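Local coordinates for uric acid degradation bifunctional protein PucL (Bacillus subtilis, PDB 6A4M) that probably oxidises urate with molecular oxygen as the uricase part of a bifunctional enzyme that also carries a decarboxylase for a later step of uric acid breakdown, at residues 90-95 with 144-149; 95-100 with 151-156; 192-197 with 230-235. All coordinates share one frame; numbering follows the deposited sequence.

Interaction 1: residues 90-95 with 144-149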
# COMPACT_ATOMS: atom_id res chain seq x y z
N TYR A 90 5.84 10.46 -12.78
CA TYR A 90 7.03 10.86 -13.54
C TYR A 90 7.19 9.99 -14.79
O TYR A 90 7.14 10.50 -15.91
CB TYR A 90 8.27 10.74 -12.63
CG TYR A 90 9.62 11.07 -13.24
CD1 TYR A 90 9.79 12.16 -14.10
CD2 TYR A 90 10.75 10.32 -12.91
CE1 TYR A 90 11.04 12.47 -14.63
CE2 TYR A 90 12.00 10.62 -13.43
CZ TYR A 90 12.14 11.70 -14.29
OH TYR A 90 13.39 11.98 -14.81
N VAL A 91 7.30 8.68 -14.59
CA VAL A 91 7.49 7.71 -15.68
C VAL A 91 6.35 7.77 -16.71
O VAL A 91 6.60 7.73 -17.91
CB VAL A 91 7.69 6.27 -15.13
CG1 VAL A 91 7.69 5.22 -16.24
CG2 VAL A 91 8.99 6.17 -14.35
N ALA A 92 5.11 7.89 -16.23
CA ALA A 92 3.93 7.96 -17.11
C ALA A 92 4.02 9.16 -18.05
O ALA A 92 3.89 9.02 -19.27
CB ALA A 92 2.65 8.03 -16.30
N HIS A 93 4.22 10.35 -17.47
CA HIS A 93 4.38 11.60 -18.23
C HIS A 93 5.53 11.53 -19.24
O HIS A 93 5.35 11.88 -20.41
CB HIS A 93 4.59 12.79 -17.29
CG HIS A 93 3.32 13.45 -16.85
ND1 HIS A 93 2.93 14.69 -17.31
CD2 HIS A 93 2.33 13.03 -16.02
CE1 HIS A 93 1.77 15.01 -16.77
NE2 HIS A 93 1.38 14.02 -15.98
N ARG A 94 6.69 11.06 -18.79
CA ARG A 94 7.88 10.98 -19.64
C ARG A 94 7.75 9.96 -20.77
O ARG A 94 8.32 10.18 -21.85
CB ARG A 94 9.15 10.71 -18.81
CG ARG A 94 9.50 11.77 -17.76
CD ARG A 94 9.35 13.21 -18.25
NE ARG A 94 10.12 13.43 -19.47
CZ ARG A 94 9.88 14.37 -20.39
NH1 ARG A 94 8.87 15.22 -20.27
NH2 ARG A 94 10.68 14.45 -21.45
N PHE A 95 7.02 8.87 -20.54
CA PHE A 95 6.71 7.90 -21.61
C PHE A 95 5.84 8.53 -22.70
O PHE A 95 6.14 8.40 -23.88
CB PHE A 95 5.99 6.65 -21.06
CG PHE A 95 6.89 5.46 -20.81
CD1 PHE A 95 7.63 4.91 -21.85
CD2 PHE A 95 6.97 4.87 -19.55
CE1 PHE A 95 8.45 3.81 -21.64
CE2 PHE A 95 7.78 3.77 -19.33
CZ PHE A 95 8.52 3.24 -20.37
N LEU A 144 -1.42 3.53 -11.72
CA LEU A 144 -1.67 4.80 -12.40
C LEU A 144 -1.96 4.53 -13.87
O LEU A 144 -1.18 3.86 -14.54
CB LEU A 144 -0.44 5.71 -12.29
CG LEU A 144 -0.55 7.10 -12.92
CD1 LEU A 144 -1.51 7.98 -12.15
CD2 LEU A 144 0.82 7.75 -12.98
N LYS A 145 -3.07 5.08 -14.35
CA LYS A 145 -3.44 4.99 -15.76
C LYS A 145 -3.56 6.40 -16.33
O LYS A 145 -4.30 7.22 -15.79
CB LYS A 145 -4.75 4.21 -15.93
CG LYS A 145 -4.81 3.46 -17.24
CD LYS A 145 -6.22 3.13 -17.72
CE LYS A 145 -6.19 2.63 -19.16
NZ LYS A 145 -7.38 1.81 -19.52
N ALA A 146 -2.83 6.67 -17.42
CA ALA A 146 -2.82 7.99 -18.06
C ALA A 146 -3.05 7.88 -19.57
O ALA A 146 -2.56 6.94 -20.21
CB ALA A 146 -1.51 8.70 -17.78
N GLU A 147 -3.79 8.84 -20.12
CA GLU A 147 -4.15 8.86 -21.55
C GLU A 147 -3.74 10.17 -22.22
O GLU A 147 -3.52 11.19 -21.55
CB GLU A 147 -5.66 8.66 -21.72
CG GLU A 147 -6.10 7.20 -21.69
CD GLU A 147 -7.61 7.02 -21.77
OE1 GLU A 147 -8.29 7.86 -22.40
OE2 GLU A 147 -8.11 6.02 -21.22
N ARG A 148 -3.65 10.12 -23.55
CA ARG A 148 -3.42 11.30 -24.38
C ARG A 148 -4.77 11.83 -24.86
O ARG A 148 -5.48 11.14 -25.59
CB ARG A 148 -2.54 10.93 -25.58
CG ARG A 148 -2.05 12.11 -26.40
CD ARG A 148 -1.36 11.65 -27.67
NE ARG A 148 -0.19 10.81 -27.42
CZ ARG A 148 1.00 11.24 -26.98
NH1 ARG A 148 1.22 12.52 -26.70
NH2 ARG A 148 1.99 10.36 -26.80
N SER A 149 -5.13 13.05 -24.44
CA SER A 149 -6.38 13.70 -24.88
C SER A 149 -6.36 15.21 -24.58
O SER A 149 -6.47 15.61 -23.42
CB SER A 149 -7.60 13.06 -24.21
OG SER A 149 -7.68 13.39 -22.84
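Ala-92 faces Leu-144 and Ala-146 across the narrow gap between helix 84-98 and strand 139-148, and these three buried residues make up the contact, a helix packed on an antiparallel sheet, consistent with the T-fold of the uricase family. Its tight part is one methyl-to-methyl meeting: Ala-92 CB lies 3.8 Å from Leu-144 CD2. The branch is selective, because Leu-144 CD1 is 5.9 Å from the same Ala-92 CB. Leu-144 CG stands opposite its backbone N (chi1 -179°), which extends the side chain from the strand so that CD2 reaches the helix. A second, looser approach follows two residues on, where Ala-92 CB and Ala-146 CB are separated by 4.5 Å. Small side chains let the backbones come close here, with Ala-92 CA and Ala-146 CA 6.8 Å apart. Leu-107 of strand 104-121 also packs on Ala-92, and Leu-88 on Leu-144, continuing the apolar layer beyond the pair.

Toward the end of the strand the contact opens. Partly exposed Arg-148 makes no contact with segment 90-95; it is modelled with NH2 hydrogen-bonded to Leu-96 O and Met-102 O, though its poor order makes these bonds less sure.

With 104 Å² buried and no hydrogen bond across the segments, the chemistry implies a close helix-to-sheet approach held by apolar contact, without polar directionality.

Interaction 2: residues 95-100 with 151-156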
# COMPACT_ATOMS: atom_id res chain seq x y z
N PHE A 95 7.02 8.87 -20.54
CA PHE A 95 6.71 7.90 -21.61
C PHE A 95 5.84 8.53 -22.70
O PHE A 95 6.14 8.40 -23.88
CB PHE A 95 5.99 6.65 -21.06
CG PHE A 95 6.89 5.46 -20.81
CD1 PHE A 95 7.63 4.91 -21.85
CD2 PHE A 95 6.97 4.87 -19.55
CE1 PHE A 95 8.45 3.81 -21.64
CE2 PHE A 95 7.78 3.77 -19.33
CZ PHE A 95 8.52 3.24 -20.37
N LEU A 96 4.77 9.20 -22.29
CA LEU A 96 3.85 9.85 -23.23
C LEU A 96 4.51 11.02 -23.97
O LEU A 96 4.27 11.21 -25.16
CB LEU A 96 2.58 10.32 -22.51
CG LEU A 96 1.69 9.20 -21.97
CD1 LEU A 96 0.69 9.74 -20.95
CD2 LEU A 96 0.96 8.46 -23.09
N ASP A 97 5.35 11.79 -23.27
CA ASP A 97 6.05 12.93 -23.88
C ASP A 97 7.17 12.56 -24.85
O ASP A 97 7.48 13.35 -25.74
CB ASP A 97 6.60 13.87 -22.79
CG ASP A 97 5.51 14.66 -22.07
OD1 ASP A 97 4.37 14.77 -22.58
OD2 ASP A 97 5.79 15.19 -20.98
N THR A 98 7.78 11.38 -24.69
CA THR A 98 8.91 10.96 -25.56
C THR A 98 8.58 9.88 -26.61
O THR A 98 9.40 9.63 -27.50
CB THR A 98 10.13 10.51 -24.73
OG1 THR A 98 9.80 9.37 -23.93
CG2 THR A 98 10.61 11.64 -23.83
N TYR A 99 7.41 9.25 -26.52
CA TYR A 99 6.94 8.27 -27.51
C TYR A 99 5.60 8.75 -28.09
O TYR A 99 4.58 8.74 -27.40
CB TYR A 99 6.76 6.89 -26.87
CG TYR A 99 8.05 6.24 -26.41
CD1 TYR A 99 8.61 6.55 -25.16
CD2 TYR A 99 8.71 5.30 -27.21
CE1 TYR A 99 9.79 5.95 -24.74
CE2 TYR A 99 9.89 4.70 -26.79
CZ TYR A 99 10.43 5.02 -25.55
OH TYR A 99 11.59 4.43 -25.13
N SER A 100 5.61 9.15 -29.37
CA SER A 100 4.45 9.81 -30.00
C SER A 100 3.28 8.88 -30.30
O SER A 100 2.12 9.27 -30.11
CB SER A 100 4.88 10.52 -31.28
OG SER A 100 5.54 9.63 -32.17
N ASN A 151 -3.70 16.87 -26.62
CA ASN A 151 -2.83 18.05 -26.45
C ASN A 151 -2.39 18.17 -24.97
O ASN A 151 -1.43 18.89 -24.66
CB ASN A 151 -3.48 19.38 -26.88
CG ASN A 151 -2.47 20.50 -27.01
OD1 ASN A 151 -2.52 21.50 -26.29
ND2 ASN A 151 -1.54 20.34 -27.94
N THR A 152 -3.11 17.51 -24.06
CA THR A 152 -2.70 17.38 -22.66
C THR A 152 -2.83 15.92 -22.19
O THR A 152 -3.58 15.12 -22.78
CB THR A 152 -3.52 18.32 -21.74
OG1 THR A 152 -3.07 18.19 -20.39
CG2 THR A 152 -5.03 18.03 -21.81
N ILE A 153 -2.11 15.59 -21.13
CA ILE A 153 -2.12 14.25 -20.53
C ILE A 153 -3.16 14.23 -19.40
O ILE A 153 -3.12 15.07 -18.50
CB ILE A 153 -0.72 13.85 -20.01
CG1 ILE A 153 0.27 13.73 -21.18
CG2 ILE A 153 -0.77 12.53 -19.23
CD1 ILE A 153 1.72 13.88 -20.78
N THR A 154 -4.08 13.26 -19.47
CA THR A 154 -5.15 13.12 -18.47
C THR A 154 -4.98 11.80 -17.70
O THR A 154 -4.62 10.78 -18.28
CB THR A 154 -6.57 13.20 -19.11
OG1 THR A 154 -7.56 13.06 -18.09
CG2 THR A 154 -6.80 12.12 -20.18
N ILE A 155 -5.22 11.86 -16.39
CA ILE A 155 -5.16 10.68 -15.52
C ILE A 155 -6.55 10.03 -15.49
O ILE A 155 -7.50 10.63 -15.02
CB ILE A 155 -4.73 11.05 -14.08
CG1 ILE A 155 -3.39 11.80 -14.07
CG2 ILE A 155 -4.68 9.81 -13.18
CD1 ILE A 155 -2.23 11.06 -14.72
N THR A 156 -6.64 8.80 -15.99
CA THR A 156 -7.93 8.07 -16.10
C THR A 156 -8.23 7.26 -14.83
O THR A 156 -9.39 7.17 -14.42
CB THR A 156 -8.07 7.19 -17.39
OG1 THR A 156 -8.73 5.95 -17.06
CG2 THR A 156 -6.75 6.85 -18.07
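Leu-96 and Ile-153 supply the apolar part of this contact, in which the last turns of helix 84-98 sit over the beginning of strand 153-169. This is again helix-on-antiparallel-sheet packing, consistent with a T-fold. Leu-96 presents CD1 to two atoms of the isoleucine: CD1 is 3.6 Å from Ile-153 CG2 and 4.0 Å from Ile-153 CG1. The end of the isoleucine reaches further back along the leucine, so that Ile-153 CD1 lies 4.1 Å from Leu-96 CB. The two side chains meet obliquely. In Ile-153, CG1 stands beside the backbone N (chi1 -65°) while CG2 is anti to that N, placing CG2 against Leu-96 CD1 while CD1 reaches toward Leu-96 CB and Asp-97. The backbones remain well apart, with 7.9 Å between Leu-96 CA and Ile-153 CA.

Charge enters at one side. Asp-97 OD2 forms a salt bridge with Arg-94 NH1, giving the carboxylate a charged partner on its own helix; the other oxygen, OD1, merely happens to lie near the Ile-153 CD1 methyl.

No backbone hydrogen bond crosses the two segments: the helix closes its last turn with Tyr-99 N 3.1 Å from Phe-95 O, and Thr-154 and Thr-156 pair with the adjacent strand 139-148.

Replacing Ile-153 by an alanine is likely to take from Leu-96 CD1 the CG1 and CG2 it packs on and to open a gap between helix end and strand. Ile-153 contributes 69 of the 127 Å² buried, which implies an apolar contact at the start of the strand, with Asp-97 on its exposed side.

Interaction 3: residues 192-197 with 230-235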
# COMPACT_ATOMS: atom_id res chain seq x y z
N ARG A 192 -14.84 -17.56 18.59
CA ARG A 192 -13.75 -18.03 17.73
C ARG A 192 -12.97 -16.81 17.21
O ARG A 192 -13.59 -15.82 16.79
CB ARG A 192 -14.32 -18.88 16.59
CG ARG A 192 -13.38 -19.97 16.06
CD ARG A 192 -14.10 -21.23 15.58
NE ARG A 192 -14.29 -21.30 14.13
CZ ARG A 192 -15.27 -20.71 13.44
NH1 ARG A 192 -16.20 -19.97 14.03
NH2 ARG A 192 -15.31 -20.87 12.12
N PRO A 193 -11.62 -16.87 17.22
CA PRO A 193 -10.83 -15.69 16.86
C PRO A 193 -10.87 -15.37 15.37
O PRO A 193 -10.52 -16.22 14.54
CB PRO A 193 -9.41 -16.08 17.29
CG PRO A 193 -9.39 -17.56 17.18
CD PRO A 193 -10.76 -18.03 17.54
N LEU A 194 -11.29 -14.15 15.03
CA LEU A 194 -11.50 -13.73 13.65
C LEU A 194 -10.17 -13.44 12.96
O LEU A 194 -9.43 -12.56 13.41
CB LEU A 194 -12.41 -12.50 13.61
CG LEU A 194 -12.73 -11.85 12.26
CD1 LEU A 194 -13.26 -12.87 11.25
CD2 LEU A 194 -13.74 -10.73 12.47
N PHE A 195 -9.87 -14.18 11.89
CA PHE A 195 -8.63 -14.02 11.12
C PHE A 195 -8.99 -13.54 9.72
O PHE A 195 -9.57 -14.30 8.93
CB PHE A 195 -7.88 -15.37 11.08
CG PHE A 195 -6.48 -15.32 10.48
CD1 PHE A 195 -5.77 -14.12 10.30
CD2 PHE A 195 -5.84 -16.51 10.14
CE1 PHE A 195 -4.49 -14.12 9.76
CE2 PHE A 195 -4.55 -16.51 9.60
CZ PHE A 195 -3.88 -15.31 9.41
N VAL A 196 -8.66 -12.28 9.42
CA VAL A 196 -8.96 -11.68 8.11
C VAL A 196 -7.70 -11.26 7.34
O VAL A 196 -6.73 -10.79 7.93
CB VAL A 196 -9.92 -10.47 8.19
CG1 VAL A 196 -11.24 -10.89 8.83
CG2 VAL A 196 -9.31 -9.29 8.95
N TYR A 197 -7.75 -11.47 6.03
CA TYR A 197 -6.79 -10.89 5.09
C TYR A 197 -7.47 -9.65 4.51
O TYR A 197 -8.64 -9.71 4.13
CB TYR A 197 -6.48 -11.84 3.93
CG TYR A 197 -5.73 -13.12 4.24
CD1 TYR A 197 -5.49 -13.57 5.55
CD2 TYR A 197 -5.27 -13.92 3.19
CE1 TYR A 197 -4.80 -14.75 5.79
CE2 TYR A 197 -4.58 -15.10 3.42
CZ TYR A 197 -4.35 -15.52 4.72
OH TYR A 197 -3.67 -16.70 4.94
N THR A 230 -6.11 -0.41 14.81
CA THR A 230 -6.69 0.31 15.96
C THR A 230 -8.20 0.16 16.00
O THR A 230 -8.78 -0.11 17.05
CB THR A 230 -6.34 1.81 15.98
OG1 THR A 230 -6.83 2.43 14.78
CG2 THR A 230 -4.84 2.04 16.11
N VAL A 231 -8.84 0.36 14.84
CA VAL A 231 -10.19 -0.15 14.60
C VAL A 231 -9.97 -1.65 14.53
O VAL A 231 -8.87 -2.07 14.21
CB VAL A 231 -10.79 0.37 13.27
CG1 VAL A 231 -12.22 -0.14 13.08
CG2 VAL A 231 -10.77 1.89 13.21
N PHE A 232 -10.96 -2.47 14.87
CA PHE A 232 -10.80 -3.94 14.95
C PHE A 232 -10.44 -4.32 16.37
O PHE A 232 -11.12 -5.16 16.97
CB PHE A 232 -9.77 -4.53 13.96
CG PHE A 232 -9.79 -6.04 13.82
CD1 PHE A 232 -10.92 -6.82 14.13
CD2 PHE A 232 -8.66 -6.69 13.33
CE1 PHE A 232 -10.89 -8.20 13.98
CE2 PHE A 232 -8.64 -8.08 13.17
CZ PHE A 232 -9.76 -8.83 13.49
N HIS A 233 -9.37 -3.74 16.91
CA HIS A 233 -9.06 -3.85 18.34
C HIS A 233 -10.22 -3.34 19.19
O HIS A 233 -10.67 -4.03 20.09
CB HIS A 233 -7.79 -3.07 18.70
CG HIS A 233 -7.49 -3.04 20.17
ND1 HIS A 233 -8.33 -2.45 21.09
CD2 HIS A 233 -6.44 -3.51 20.87
CE1 HIS A 233 -7.82 -2.58 22.30
NE2 HIS A 233 -6.67 -3.21 22.20
N GLU A 234 -10.67 -2.12 18.90
CA GLU A 234 -11.68 -1.46 19.73
C GLU A 234 -13.11 -1.97 19.52
O GLU A 234 -13.91 -1.93 20.46
CB GLU A 234 -11.62 0.07 19.56
CG GLU A 234 -12.21 0.62 18.26
CD GLU A 234 -12.21 2.13 18.24
OE1 GLU A 234 -13.30 2.73 18.10
OE2 GLU A 234 -11.11 2.73 18.37
N LEU A 235 -13.43 -2.42 18.31
CA LEU A 235 -14.75 -2.96 18.01
C LEU A 235 -14.94 -4.31 18.70
O LEU A 235 -14.07 -5.18 18.62
CB LEU A 235 -14.96 -3.13 16.50
CG LEU A 235 -14.90 -1.86 15.65
CD1 LEU A 235 -14.99 -2.21 14.18
CD2 LEU A 235 -16.00 -0.87 16.03
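Phe-232 reaches across to Leu-194 and Val-196, joining the end region of helix 221-233 to strand 194-204. The tunnelling fold (T-fold) of the uricase family is an antiparallel sheet with paired helices on one side, and helices 221-233 and 240-254 beside strand 194-204 are consistent with it.

The first shell lies at the far end of the phenylalanine ring. Its CZ is 3.7 Å from Leu-194 O, which stands at the ring edge near the ring plane. The approach is almost straight, since the angle CG–CZ–O, taken from Phe-232 CG and CZ to Leu-194 O, is about 173°. The ring therefore directs its weakly electropositive rim at a carbonyl oxygen, a contact that is probably mildly favourable. The two neighbouring ring carbons meet aliphatic groups: Phe-232 CE1 lies 4.1 Å from Leu-194 CD2, and Phe-232 CE2 is 4.4 Å from Val-196 CG2, a looser and oblique approach. Three adjacent ring atoms thus span the strand from Leu-194 to Val-196.

Torsions carry the ring that far. Phe-232 CG is anti to its backbone N (chi1 -168°), and the extended side chain bridges backbones whose nearest alpha carbons, Leu-194 CA and Phe-232 CA, are 9.9 Å apart. Leu-194 is likewise extended (chi1 178°), bringing CD2 up to the ring.

Further out, Leu-167 of strand 153-169 and Leu-243 of helix 240-254 also pack on Phe-232. Lys-169 ties the two sides together: its backbone pairs with that of Leu-194, and its NZ is hydrogen-bonded to both Phe-232 O and His-233 O.

Interactions 1 and 2 are adjoining parts of one helix-to-sheet interface, their centres 5 Å apart. Helix 84-98 serves both, with Phe-95 common to their segments, and meets the consecutive antiparallel strands 139-148 and 153-169 in turn; a probable hydrogen bond from Glu-147 N to Thr-154 O (2.8 Å) joins those strands. Along the chain the segments of these two contacts alternate. Interaction 3 follows later, on the opposite side of the chain's centre, its centre about 39 Å from that of interaction 1 and 44 Å from that of interaction 2. Strand 153-169 pairs with strand 194-204, so one continuous sheet receives helices at two distant places, consistent with the tandem T-fold architecture of uricases.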